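Long-range contacts in GH62 hydrolase (Scytalidium thermophilum, PDB 4PVA), which probably hydrolyses alpha-L-arabinofuranosyl side groups from arabinoxylan, as a family 62 arabinofuranosidase of a thermophilic fungus: residues 120-126 and 138-144; 68-72 and 95-101; 102-106 and 163-167; 149-155 and 206-210. All coordinates share one frame; numbering follows the deposited sequence. Where two conformers were deposited one is given.

Contact 1 of 4, residues 120-126 and 138-144; sequences NGNAAYS and TAPEVFY. With PO4 (phosphate ion), chain C.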
loop_
_atom_site.group_PDB
_atom_site.type_symbol
_atom_site.label_atom_id
_atom_site.label_comp_id
_atom_site.label_asym_id
_atom_site.label_seq_id
_atom_site.Cartn_x
_atom_site.Cartn_y
_atom_site.Cartn_z
ATOM N N ASN A 120 4.202 4.842 -12.307
ATOM C CA ASN A 120 3.779 5.443 -13.558
ATOM C C ASN A 120 4.469 4.774 -14.728
ATOM O O ASN A 120 4.655 5.407 -15.777
ATOM C CB ASN A 120 4.079 6.947 -13.554
ATOM C CG ASN A 120 5.567 7.246 -13.678
ATOM O OD1 ASN A 120 6.409 6.377 -13.467
ATOM N ND2 ASN A 120 5.892 8.481 -14.016
ATOM N N GLY A 121 4.834 3.510 -14.582
ATOM C CA GLY A 121 5.774 2.846 -15.443
ATOM C C GLY A 121 7.136 2.702 -14.769
ATOM O O GLY A 121 7.867 1.754 -15.084
ATOM N N ASN A 122 7.472 3.600 -13.839
ATOM C CA ASN A 122 8.670 3.552 -12.997
ATOM C C ASN A 122 8.172 3.788 -11.602
ATOM O O ASN A 122 6.978 4.048 -11.379
ATOM C CB ASN A 122 9.622 4.720 -13.451
ATOM C CG ASN A 122 11.092 4.702 -12.914
ATOM O OD1 ASN A 122 11.461 4.176 -11.865
ATOM N ND2 ASN A 122 11.986 5.365 -13.719
ATOM N N ALA A 123 9.069 3.744 -10.648
ATOM C CA ALA A 123 8.802 4.166 -9.290
ATOM C C ALA A 123 8.809 5.674 -9.214
ATOM O O ALA A 123 9.839 6.294 -9.532
ATOM C CB ALA A 123 9.850 3.573 -8.347
ATOM N N ALA A 124 7.698 6.288 -8.861
ATOM C CA ALA A 124 7.525 7.705 -8.962
ATOM C C ALA A 124 7.095 8.318 -7.649
ATOM O O ALA A 124 6.627 7.630 -6.741
ATOM C CB ALA A 124 6.521 8.031 -10.042
ATOM N N TYR A 125 7.259 9.632 -7.532
ATOM C CA TYR A 125 6.766 10.365 -6.395
ATOM C C TYR A 125 6.311 11.765 -6.808
ATOM O O TYR A 125 6.836 12.354 -7.805
ATOM C CB TYR A 125 7.792 10.452 -5.254
ATOM C CG TYR A 125 9.034 11.229 -5.616
ATOM C CD1 TYR A 125 10.088 10.620 -6.287
ATOM C CD2 TYR A 125 9.121 12.600 -5.315
ATOM C CE1 TYR A 125 11.203 11.357 -6.662
ATOM C CE2 TYR A 125 10.244 13.337 -5.681
ATOM C CZ TYR A 125 11.258 12.692 -6.331
ATOM O OH TYR A 125 12.399 13.386 -6.749
ATOM N N SER A 126 5.359 12.283 -6.046
ATOM C CA SER A 126 4.956 13.681 -6.107
ATOM C C SER A 126 5.053 14.214 -4.675
ATOM O O SER A 126 5.042 13.417 -3.706
ATOM C CB SER A 126 3.533 13.813 -6.662
ATOM O OG SER A 126 3.443 13.410 -8.005
ATOM N N THR A 138 2.628 17.667 -7.214
ATOM C CA THR A 138 3.540 17.891 -8.348
ATOM C C THR A 138 3.435 16.842 -9.459
ATOM O O THR A 138 2.997 15.724 -9.207
ATOM C CB THR A 138 4.998 17.928 -7.877
ATOM O OG1 THR A 138 5.297 16.738 -7.145
ATOM C CG2 THR A 138 5.219 19.086 -6.932
ATOM N N ALA A 139 3.877 17.190 -10.665
ATOM C CA ALA A 139 4.066 16.231 -11.734
ATOM C C ALA A 139 5.078 15.157 -11.272
ATOM O O ALA A 139 5.991 15.469 -10.524
ATOM C CB ALA A 139 4.584 16.958 -12.971
ATOM N N PRO A 140 4.928 13.915 -11.760
ATOM C CA PRO A 140 5.828 12.876 -11.227
ATOM C C PRO A 140 7.307 13.076 -11.496
ATOM O O PRO A 140 7.702 13.557 -12.568
ATOM C CB PRO A 140 5.383 11.603 -11.937
ATOM C CG PRO A 140 4.277 11.960 -12.850
ATOM C CD PRO A 140 3.946 13.395 -12.711
ATOM N N GLU A 141 8.119 12.690 -10.528
ATOM C CA GLU A 141 9.557 12.485 -10.714
ATOM C C GLU A 141 9.893 11.079 -10.265
ATOM O O GLU A 141 9.229 10.535 -9.399
ATOM C CB GLU A 141 10.349 13.501 -9.909
ATOM C CG GLU A 141 10.433 14.850 -10.594
ATOM C CD GLU A 141 11.367 14.788 -11.787
ATOM O OE1 GLU A 141 12.578 14.791 -11.557
ATOM O OE2 GLU A 141 10.902 14.675 -12.930
ATOM N N VAL A 142 10.906 10.480 -10.856
ATOM C CA VAL A 142 11.173 9.051 -10.666
ATOM C C VAL A 142 12.353 8.801 -9.740
ATOM O O VAL A 142 13.292 9.609 -9.638
ATOM C CB VAL A 142 11.335 8.308 -11.995
ATOM C CG1 VAL A 142 10.046 8.437 -12.791
ATOM C CG2 VAL A 142 12.553 8.776 -12.772
ATOM N N PHE A 143 12.298 7.684 -9.020
ATOM C CA PHE A 143 13.384 7.270 -8.146
ATOM C C PHE A 143 14.581 6.703 -8.904
ATOM O O PHE A 143 15.669 6.661 -8.335
ATOM C CB PHE A 143 12.908 6.236 -7.097
ATOM C CG PHE A 143 12.042 6.809 -6.017
ATOM C CD1 PHE A 143 12.594 7.506 -4.979
ATOM C CD2 PHE A 143 10.654 6.608 -6.011
ATOM C CE1 PHE A 143 11.831 8.003 -3.962
ATOM C CE2 PHE A 143 9.880 7.117 -5.004
ATOM C CZ PHE A 143 10.458 7.811 -3.972
ATOM N N TYR A 144 14.359 6.170 -10.096
ATOM C CA TYR A 144 15.398 5.545 -10.909
ATOM C C TYR A 144 15.515 6.331 -12.199
ATOM O O TYR A 144 14.821 6.049 -13.155
ATOM C CB TYR A 144 15.099 4.076 -11.183
ATOM C CG TYR A 144 14.927 3.232 -9.915
ATOM C CD1 TYR A 144 16.023 2.658 -9.278
ATOM C CD2 TYR A 144 13.666 2.997 -9.380
ATOM C CE1 TYR A 144 15.862 1.855 -8.163
ATOM C CE2 TYR A 144 13.488 2.207 -8.254
ATOM C CZ TYR A 144 14.597 1.631 -7.670
ATOM O OH TYR A 144 14.406 0.777 -6.589
HETATM P P PO4 C . 4.779 10.818 -17.113
HETATM O O1 PO4 C . 4.300 9.865 -16.026
HETATM O O2 PO4 C . 5.047 10.103 -18.456
HETATM O O3 PO4 C . 6.086 11.364 -16.637
HETATM O O4 PO4 C . 3.808 11.995 -17.180
HETATM O O HOH W 1 7.309 15.121 -8.113
#

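Contact 2 of 4, residues 68-72 and 95-101; sequences GYNMV and LGYGYRA. With PO4 (phosphate ion), chain C.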
loop_
_atom_site.group_PDB
_atom_site.type_symbol
_atom_site.label_atom_id
_atom_site.label_comp_id
_atom_site.label_asym_id
_atom_site.label_seq_id
_atom_site.Cartn_x
_atom_site.Cartn_y
_atom_site.Cartn_z
ATOM N N GLY A 68 -7.868 2.848 -18.472
ATOM C CA GLY A 68 -6.662 3.185 -17.776
ATOM C C GLY A 68 -6.816 3.404 -16.291
ATOM O O GLY A 68 -7.881 3.179 -15.709
ATOM N N TYR A 69 -5.724 3.899 -15.719
ATOM C CA TYR A 69 -5.577 4.164 -14.286
ATOM C C TYR A 69 -5.168 5.573 -14.029
ATOM O O TYR A 69 -4.255 6.103 -14.673
ATOM C CB TYR A 69 -4.508 3.279 -13.642
ATOM C CG TYR A 69 -4.972 1.903 -13.353
ATOM C CD1 TYR A 69 -5.153 0.976 -14.357
ATOM C CD2 TYR A 69 -5.221 1.498 -12.044
ATOM C CE1 TYR A 69 -5.633 -0.298 -14.073
ATOM C CE2 TYR A 69 -5.666 0.238 -11.751
ATOM C CZ TYR A 69 -5.860 -0.662 -12.759
ATOM O OH TYR A 69 -6.322 -1.926 -12.461
ATOM N N ASN A 70 -5.776 6.186 -13.041
ATOM C CA ASN A 70 -5.288 7.430 -12.480
ATOM C C ASN A 70 -5.682 7.442 -10.984
ATOM O O ASN A 70 -5.941 6.353 -10.442
ATOM C CB ASN A 70 -5.773 8.614 -13.303
ATOM C CG ASN A 70 -4.901 9.841 -13.129
ATOM O OD1 ASN A 70 -5.075 10.583 -12.167
ATOM N ND2 ASN A 70 -4.085 10.144 -14.121
HETATM N N MSE A 71 -5.632 8.569 -10.287
HETATM C CA MSE A 71 -5.776 8.574 -8.826
HETATM C C MSE A 71 -6.693 9.677 -8.358
HETATM O O MSE A 71 -6.889 10.702 -9.055
HETATM C CB MSE A 71 -4.393 8.652 -8.133
HETATM C CG MSE A 71 -3.482 7.494 -8.566
HETATM SE SE MSE A 71 -1.760 7.505 -7.684
HETATM C CE MSE A 71 -1.167 9.278 -8.290
ATOM N N VAL A 72 -7.220 9.458 -7.173
ATOM C CA VAL A 72 -8.129 10.398 -6.518
ATOM C C VAL A 72 -7.687 10.645 -5.100
ATOM O O VAL A 72 -7.086 9.758 -4.471
ATOM C CB VAL A 72 -9.595 9.917 -6.461
ATOM C CG1 VAL A 72 -10.230 9.985 -7.827
ATOM C CG2 VAL A 72 -9.765 8.537 -5.821
ATOM N N LEU A 95 0.227 16.699 -11.098
ATOM C CA LEU A 95 0.338 15.232 -11.148
ATOM C C LEU A 95 -0.177 14.698 -12.491
ATOM O O LEU A 95 0.482 13.891 -13.182
ATOM C CB LEU A 95 -0.375 14.641 -9.945
ATOM C CG LEU A 95 -0.117 13.153 -9.719
ATOM C CD1 LEU A 95 -0.308 12.827 -8.240
ATOM C CD2 LEU A 95 -1.110 12.377 -10.572
ATOM N N GLY A 96 -1.355 15.194 -12.890
ATOM C CA GLY A 96 -1.746 15.169 -14.290
ATOM C C GLY A 96 -2.309 13.892 -14.885
ATOM O O GLY A 96 -2.414 12.845 -14.262
ATOM N N TYR A 97 -2.716 14.032 -16.135
ATOM C CA TYR A 97 -3.195 12.930 -16.936
ATOM C C TYR A 97 -2.072 11.958 -17.242
ATOM O O TYR A 97 -0.910 12.329 -17.335
ATOM C CB TYR A 97 -3.814 13.466 -18.255
ATOM C CG TYR A 97 -5.179 14.060 -18.006
ATOM C CD1 TYR A 97 -5.326 15.387 -17.617
ATOM C CD2 TYR A 97 -6.322 13.255 -18.047
ATOM C CE1 TYR A 97 -6.595 15.917 -17.371
ATOM C CE2 TYR A 97 -7.578 13.768 -17.783
ATOM C CZ TYR A 97 -7.699 15.088 -17.449
ATOM O OH TYR A 97 -8.982 15.549 -17.183
ATOM N N GLY A 98 -2.462 10.737 -17.533
ATOM C CA GLY A 98 -1.510 9.684 -17.813
ATOM C C GLY A 98 -1.776 8.534 -16.889
ATOM O O GLY A 98 -2.686 8.601 -16.046
ATOM N N TYR A 99 -0.977 7.498 -17.026
ATOM C CA TYR A 99 -1.010 6.342 -16.151
ATOM C C TYR A 99 -0.366 6.631 -14.818
ATOM O O TYR A 99 0.815 6.979 -14.771
ATOM C CB TYR A 99 -0.300 5.189 -16.827
ATOM C CG TYR A 99 -0.229 3.970 -15.964
ATOM C CD1 TYR A 99 -1.278 3.094 -15.877
ATOM C CD2 TYR A 99 0.924 3.675 -15.291
ATOM C CE1 TYR A 99 -1.205 1.958 -15.090
ATOM C CE2 TYR A 99 1.019 2.566 -14.486
ATOM C CZ TYR A 99 -0.051 1.705 -14.394
ATOM O OH TYR A 99 0.068 0.574 -13.599
ATOM N N ARG A 100 -1.145 6.517 -13.743
ATOM C CA ARG A 100 -0.615 6.528 -12.389
ATOM C C ARG A 100 -1.459 5.593 -11.555
ATOM O O ARG A 100 -2.684 5.591 -11.696
ATOM C CB ARG A 100 -0.700 7.893 -11.730
ATOM C CG ARG A 100 0.100 9.039 -12.345
ATOM C CD ARG A 100 -0.662 9.825 -13.388
ATOM N NE ARG A 100 0.081 10.999 -13.901
ATOM C CZ ARG A 100 1.114 10.951 -14.733
ATOM N NH1 ARG A 100 1.561 9.804 -15.233
ATOM N NH2 ARG A 100 1.687 12.081 -15.099
ATOM N N ALA A 101 -0.837 4.822 -10.672
ATOM C CA ALA A 101 -1.572 3.873 -9.869
ATOM C C ALA A 101 -0.852 3.561 -8.582
ATOM O O ALA A 101 0.378 3.679 -8.458
ATOM C CB ALA A 101 -1.771 2.585 -10.645
HETATM P P PO4 C . 4.779 10.818 -17.113
HETATM O O1 PO4 C . 4.300 9.865 -16.026
HETATM O O2 PO4 C . 5.047 10.103 -18.456
HETATM O O3 PO4 C . 6.086 11.364 -16.637
HETATM O O4 PO4 C . 3.808 11.995 -17.180
#

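Contact 3 of 4, residues 102-106 and 163-167; sequences APQVF and DMWVV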
loop_
_atom_site.group_PDB
_atom_site.type_symbol
_atom_site.label_atom_id
_atom_site.label_comp_id
_atom_site.label_asym_id
_atom_site.label_seq_id
_atom_site.Cartn_x
_atom_site.Cartn_y
_atom_site.Cartn_z
ATOM N N ALA A 102 -1.615 3.075 -7.616
ATOM C CA ALA A 102 -1.110 2.414 -6.399
ATOM C C ALA A 102 -0.251 3.311 -5.513
ATOM O O ALA A 102 0.957 3.080 -5.353
ATOM C CB ALA A 102 -0.406 1.111 -6.736
ATOM N N PRO A 103 -0.872 4.321 -4.917
ATOM C CA PRO A 103 -0.134 5.270 -4.092
ATOM C C PRO A 103 0.097 4.809 -2.650
ATOM O O PRO A 103 -0.644 3.955 -2.106
ATOM C CB PRO A 103 -1.050 6.493 -4.081
ATOM C CG PRO A 103 -2.415 5.927 -4.192
ATOM C CD PRO A 103 -2.286 4.713 -5.054
ATOM N N GLN A 104 1.089 5.444 -2.027
ATOM C CA GLN A 104 1.433 5.359 -0.610
ATOM C C GLN A 104 1.723 6.799 -0.199
ATOM O O GLN A 104 2.555 7.441 -0.845
ATOM C CB GLN A 104 2.674 4.518 -0.402
ATOM C CG GLN A 104 3.154 4.476 1.033
ATOM C CD GLN A 104 4.624 4.218 1.203
ATOM O OE1 GLN A 104 5.422 4.468 0.302
ATOM N NE2 GLN A 104 4.995 3.739 2.378
ATOM N N VAL A 105 1.099 7.281 0.862
ATOM C CA VAL A 105 1.313 8.663 1.330
ATOM C C VAL A 105 1.984 8.697 2.690
ATOM O O VAL A 105 1.617 7.948 3.586
ATOM C CB VAL A 105 -0.009 9.472 1.371
ATOM C CG1 VAL A 105 -0.955 9.072 2.475
ATOM C CG2 VAL A 105 0.321 10.955 1.433
ATOM N N PHE A 106 2.939 9.600 2.877
ATOM C CA PHE A 106 3.561 9.826 4.167
ATOM C C PHE A 106 4.170 11.216 4.193
ATOM O O PHE A 106 4.373 11.833 3.139
ATOM C CB PHE A 106 4.623 8.758 4.514
ATOM C CG PHE A 106 5.705 8.636 3.491
ATOM C CD1 PHE A 106 6.840 9.455 3.520
ATOM C CD2 PHE A 106 5.561 7.754 2.419
ATOM C CE1 PHE A 106 7.807 9.355 2.535
ATOM C CE2 PHE A 106 6.504 7.666 1.436
ATOM C CZ PHE A 106 7.630 8.471 1.488
ATOM N N ASP A 163 3.818 -1.488 -7.469
ATOM C CA ASP A 163 3.565 -1.500 -6.036
ATOM C C ASP A 163 4.742 -1.038 -5.226
ATOM O O ASP A 163 5.416 -1.809 -4.492
ATOM C CB ASP A 163 3.039 -2.864 -5.588
ATOM C CG ASP A 163 1.718 -3.179 -6.215
ATOM O OD1 ASP A 163 1.170 -2.344 -6.983
ATOM O OD2 ASP A 163 1.155 -4.243 -5.975
HETATM N N MSE A 164 4.970 0.268 -5.291
HETATM C CA MSE A 164 6.144 0.899 -4.701
HETATM C C MSE A 164 5.885 1.292 -3.263
HETATM O O MSE A 164 4.820 1.850 -2.921
HETATM C CB MSE A 164 6.448 2.165 -5.532
HETATM C CG MSE A 164 6.394 2.035 -7.038
HETATM SE SE MSE A 164 7.667 0.676 -7.613
HETATM C CE MSE A 164 7.129 0.625 -9.509
ATOM N N TRP A 165 6.851 1.033 -2.382
ATOM C CA TRP A 165 6.691 1.303 -0.950
ATOM C C TRP A 165 7.973 1.842 -0.354
ATOM O O TRP A 165 9.006 1.160 -0.421
ATOM C CB TRP A 165 6.313 -0.005 -0.216
ATOM C CG TRP A 165 6.068 0.190 1.237
ATOM C CD1 TRP A 165 6.979 0.179 2.254
ATOM C CD2 TRP A 165 4.809 0.435 1.835
ATOM N NE1 TRP A 165 6.358 0.422 3.455
ATOM C CE2 TRP A 165 5.025 0.600 3.210
ATOM C CE3 TRP A 165 3.517 0.567 1.340
ATOM C CZ2 TRP A 165 3.995 0.825 4.099
ATOM C CZ3 TRP A 165 2.494 0.827 2.233
ATOM C CH2 TRP A 165 2.739 0.951 3.581
ATOM N N VAL A 166 7.926 3.015 0.258
ATOM C CA VAL A 166 9.065 3.558 0.987
ATOM C C VAL A 166 8.883 3.391 2.494
ATOM O O VAL A 166 7.801 3.613 3.041
ATOM C CB VAL A 166 9.261 5.064 0.666
ATOM C CG1 VAL A 166 10.248 5.756 1.597
ATOM C CG2 VAL A 166 9.656 5.223 -0.779
ATOM N N VAL A 167 9.972 3.037 3.165
ATOM C CA VAL A 167 10.037 3.071 4.616
ATOM C C VAL A 167 11.446 3.424 5.037
ATOM O O VAL A 167 12.412 2.909 4.494
ATOM C CB VAL A 167 9.525 1.747 5.247
ATOM C CG1 VAL A 167 10.291 0.556 4.705
ATOM C CG2 VAL A 167 9.611 1.799 6.775
HETATM O O HOH W 2 2.997 1.759 -6.765
HETATM O O HOH W 3 2.132 1.834 -3.181
#

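Contact 4 of 4, residues 149-155 and 206-210; sequences PKIIADN and EPEIV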
loop_
_atom_site.group_PDB
_atom_site.type_symbol
_atom_site.label_atom_id
_atom_site.label_comp_id
_atom_site.label_asym_id
_atom_site.label_seq_id
_atom_site.Cartn_x
_atom_site.Cartn_y
_atom_site.Cartn_z
ATOM N N PRO A 149 15.593 -0.763 -13.435
ATOM C CA PRO A 149 16.871 -1.412 -13.120
ATOM C C PRO A 149 17.075 -2.731 -13.843
ATOM O O PRO A 149 16.146 -3.499 -14.078
ATOM C CB PRO A 149 16.748 -1.656 -11.627
ATOM C CG PRO A 149 15.874 -0.562 -11.147
ATOM C CD PRO A 149 14.852 -0.392 -12.226
ATOM N N LYS A 150 18.345 -3.008 -14.155
ATOM C CA LYS A 150 18.737 -4.245 -14.792
ATOM C C LYS A 150 18.205 -5.483 -14.088
ATOM O O LYS A 150 17.700 -6.393 -14.721
ATOM C CB LYS A 150 20.259 -4.333 -14.842
ATOM C CG LYS A 150 20.730 -5.575 -15.566
ATOM C CD LYS A 150 22.231 -5.533 -15.776
ATOM C CE LYS A 150 22.673 -6.629 -16.707
ATOM N NZ LYS A 150 22.459 -7.963 -16.121
ATOM N N ILE A 151 18.310 -5.553 -12.760
ATOM C CA ILE A 151 17.913 -6.767 -12.059
ATOM C C ILE A 151 16.415 -7.028 -12.228
ATOM O O ILE A 151 15.976 -8.159 -12.284
ATOM C CB ILE A 151 18.320 -6.727 -10.576
ATOM C CG1 ILE A 151 18.174 -8.117 -9.966
ATOM C CG2 ILE A 151 17.537 -5.709 -9.785
ATOM C CD1 ILE A 151 18.812 -8.234 -8.581
ATOM N N ILE A 152 15.632 -5.966 -12.297
ATOM C CA ILE A 152 14.187 -6.095 -12.460
ATOM C C ILE A 152 13.895 -6.487 -13.929
ATOM O O ILE A 152 13.167 -7.440 -14.176
ATOM C CB ILE A 152 13.433 -4.830 -12.038
ATOM C CG1 ILE A 152 13.754 -4.545 -10.588
ATOM C CG2 ILE A 152 11.933 -5.020 -12.205
ATOM C CD1 ILE A 152 13.001 -3.382 -9.997
ATOM N N ALA A 153 14.518 -5.814 -14.914
ATOM C CA ALA A 153 14.367 -6.218 -16.318
ATOM C C ALA A 153 14.784 -7.673 -16.567
ATOM O O ALA A 153 14.143 -8.395 -17.347
ATOM C CB ALA A 153 15.138 -5.266 -17.244
ATOM N N ASP A 154 15.809 -8.127 -15.858
ATOM C CA ASP A 154 16.294 -9.494 -16.042
ATOM C C ASP A 154 15.393 -10.538 -15.433
ATOM O O ASP A 154 15.464 -11.710 -15.811
ATOM C CB ASP A 154 17.659 -9.674 -15.400
ATOM C CG ASP A 154 18.795 -9.040 -16.193
ATOM O OD1 ASP A 154 18.599 -8.619 -17.356
ATOM O OD2 ASP A 154 19.902 -8.933 -15.601
ATOM N N ASN A 155 14.572 -10.172 -14.450
ATOM C CA ASN A 155 13.790 -11.179 -13.705
ATOM C C ASN A 155 12.278 -11.008 -13.808
ATOM O O ASN A 155 11.531 -11.801 -13.245
ATOM C CB ASN A 155 14.205 -11.137 -12.234
ATOM C CG ASN A 155 15.568 -11.732 -12.005
ATOM O OD1 ASN A 155 15.718 -12.957 -12.016
ATOM N ND2 ASN A 155 16.568 -10.889 -11.857
ATOM N N GLU A 206 20.890 0.185 -6.804
ATOM C CA GLU A 206 20.369 -0.908 -7.633
ATOM C C GLU A 206 19.601 -1.816 -6.690
ATOM O O GLU A 206 20.038 -2.089 -5.585
ATOM C CB GLU A 206 21.500 -1.703 -8.303
ATOM C CG GLU A 206 21.063 -2.915 -9.132
ATOM C CD GLU A 206 20.428 -2.583 -10.480
ATOM O OE1 GLU A 206 19.901 -3.568 -11.163
ATOM O OE2 GLU A 206 20.506 -1.339 -10.816
ATOM N N PRO A 207 18.426 -2.287 -7.102
ATOM C CA PRO A 207 17.674 -3.142 -6.182
ATOM C C PRO A 207 18.339 -4.474 -5.962
ATOM O O PRO A 207 19.097 -4.959 -6.802
ATOM C CB PRO A 207 16.325 -3.352 -6.893
ATOM C CG PRO A 207 16.286 -2.331 -7.992
ATOM C CD PRO A 207 17.685 -2.013 -8.345
ATOM N N GLU A 208 18.014 -5.070 -4.824
ATOM C CA GLU A 208 18.354 -6.459 -4.504
ATOM C C GLU A 208 17.046 -7.233 -4.379
ATOM O O GLU A 208 16.027 -6.677 -3.916
ATOM C CB GLU A 208 19.155 -6.489 -3.195
ATOM C CG GLU A 208 20.524 -5.799 -3.382
ATOM C CD GLU A 208 21.384 -5.711 -2.133
ATOM O OE1 GLU A 208 20.864 -5.948 -1.036
ATOM O OE2 GLU A 208 22.597 -5.383 -2.263
ATOM N N ILE A 209 17.053 -8.507 -4.730
ATOM C CA ILE A 209 15.921 -9.380 -4.472
ATOM C C ILE A 209 15.968 -9.783 -3.010
ATOM O O ILE A 209 16.950 -10.420 -2.587
ATOM C CB ILE A 209 15.951 -10.624 -5.394
ATOM C CG1 ILE A 209 15.763 -10.205 -6.855
ATOM C CG2 ILE A 209 14.862 -11.592 -4.961
ATOM C CD1 ILE A 209 16.006 -11.296 -7.877
ATOM N N VAL A 210 14.960 -9.416 -2.226
ATOM C CA VAL A 210 14.998 -9.722 -0.804
ATOM C C VAL A 210 14.189 -10.962 -0.452
ATOM O O VAL A 210 14.524 -11.637 0.497
ATOM C CB VAL A 210 14.583 -8.528 0.068
ATOM C CG1 VAL A 210 15.599 -7.386 -0.021
ATOM C CG2 VAL A 210 13.215 -8.076 -0.262
#

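Contact 1 of 4, residues 120-126 and 138-144
Tyr125 and Glu141 meet as an antiparallel hydrogen-bonded pair, with Tyr125 N to Glu141 O at 2.9 Å and Glu141 N to Tyr125 O at 3.0 Å. Ala124 and Val142 follow as a non-hydrogen-bonded pair, and Phe143 N then donates to Ala123 O. With CG of Tyr125 between its backbone N and carbonyl carbon (chi1 64°), the ring turns to the other strand: its CD1 sits over one face of the Phe143 ring, 3.7 Å from Phe143 CZ, the two planes inclined at 47°. At one end Asn122 ND2 donates to Tyr144 O (3.0 Å), while Asn122 OD1 lies at the Tyr144 ring edge and accepts Ala123 N in plane, which fixes the amide's rotation. At the other, Ser126 OG donates to Thr138 O over 2.6 Å, and a water joins Tyr125 O, Thr138 OG1 and Ala139 O; Thr138 OG1 is also hydrogen-bonded to Thr127 N. Further out, Asn120 forms an Asx turn with Asn122 N and gives ND2 to a phosphate oxygen. This ladder adds the short outermost strand 141-142 to a four-stranded antiparallel blade, as in the five-bladed beta-propeller of family 62.

Contact 2 of 4, residues 68-72 and 95-101
Asn70 turns CG away from its own backbone N (chi1 -157°), and that carries ND2 to two carbonyls of the facing loop: Gly98 O at 2.8 Å and Gly96 O at 3.2 Å. Gly96 O lies in the amide plane and Gly98 O is tilted from it, so both amide hydrogens have an acceptor. Asn70 OD1 takes Met71 N from above its carbonyl plane, which further limits rotation of the amide. A bend at chi2 of Arg100 (90°) folds its guanidinium back over the same loop. NE and NH2 grip Leu95 O side-on, with NH2 to Leu95 O at 2.9 Å, and NH1 reaches Tyr99 O; Tyr97 O lies over one guanidinium face. At the guanidinium edge sits a phosphate, probably from the crystallisation liquor, Arg100 NH1 to its O1 at 2.9 Å and NH2 to its O4 at 3.0 Å. Residues 95-100 belong to the connection from the outermost strand 88-89 of one propeller blade to the innermost strand 101-108 of the next, which Ala101 begins, and they cross here beside strand 68-76 of the first blade. The backbones share one hydrogen bond, Arg100 N to Tyr69 O. Tyr69 and Tyr99 lie side by side, pointing the same way, with Tyr99 CE1 3.8 Å from Tyr69 CB. On the buried side, selenomethionine Met71 bends at chi3, placing CE 3.7 Å from both Leu95 CD1 and Arg100 CB.

Contact 3 of 4, residues 102-106 and 163-167
The side-chain amide of Gln104 holds both backbone polar atoms of Val166: Val166 N donates to Gln104 OE1 over 2.9 Å, and Gln104 NE2 donates to Val166 O, also at 2.9 Å. These bonds join the innermost strands of two successive blades of the beta-propeller. The strand segments run nearly parallel, 10° between their directions, but their axes stay 6.9 Å apart, and no backbone hydrogen bond links them; the extended Gln104 side chain spans the gap. Val166 O is met on a lone pair in its carbonyl plane and lies in the amide plane of Gln104; the paired bonds, at OE1 and at NE2, settle which way the amide is turned. The amide then lies over the indole of Trp165, the planes 27° apart, with NE2 3.2 Å from Trp165 CE2, while Gln104 CG makes a CH-pi contact over the six-membered ring. Trp165 is itself positioned from the following blade, since its NE1 is hydrogen-bonded to Ile226 O. Nearer the start of the strands water replaces direct bonds: one molecule donates to Ala102 O and accepts from Met164 N. Ala102 and Asp163 both have positive phi; Asp163 turns its CB away, yet its carboxylate swings back, OD1 lying 3.8 Å from Ala102 CB. At the far end of the contact, Phe106 CZ touches Val166 CG1 at 3.8 Å.

Contact 4 of 4, residues 149-155 and 206-210
The flat carboxylate of Glu206 is met at OE1 by Ile151 N, 3.0 Å away and nearly along the C-O axis, while Pro149 CB packs against the same carboxylate, 3.7 Å from Glu206 OE1. The bond is close to straight, 161° at the hydrogen, but it belongs to one of two deposited Glu206 conformers and so may not be permanently occupied. In this conformer a bend at chi2 (74°) curls the chain back to the first turn of helix 150-155, where the helix end would be expected to stabilise its negative charge. The flat amide of Asn155 binds within its own helix, ND2 donating to Ile151 O, which lies in the amide plane, while Ile209 CD1 touches ND2 of Asn155 at 4.0 Å. Between these polar ends the packing is apolar. The rings of Pro149, the N-cap residue, and Pro207 cross at about a right angle, with Pro149 CB only 3.4 Å from Pro207 CD, tighter than an ordinary carbon contact. Ile152 CD1 reaches Pro207 CG, and Ile151 sends its two branches to different partners: CG2 to Pro207 CB at 3.9 Å, CD1 to Ile209 CG1 at 4.0 Å. Lys150 NZ and Asp154 OD2 form a salt bridge one turn apart within the helix. The contact sets a short helix from an inter-blade connection across strand 208-210, at 63°, on the outermost strand of a propeller blade.

Along the chain, contact 2 closes before contacts 1 and 3 open; contact 1 falls between the two strands of contact 3, and contacts 3 and 4 interleave. Contact 3 is nearest the molecular core, about 6 Å from the chain's centre, while contacts 1, 2 and 4 lie about 16, 16 and 20 Å out. Contacts 1 and 2 have centres about 12 Å apart and share the phosphate, through Asn120 and Arg100. Contact 1 touches contact 3 by Ala123 against Met164, and contact 4 by Tyr144 against Pro149 and Pro207. Three consecutive blades of the propeller are thus joined from inner strands to outer edges, with contacts 2 and 4 farthest apart, about 25 Å between centres.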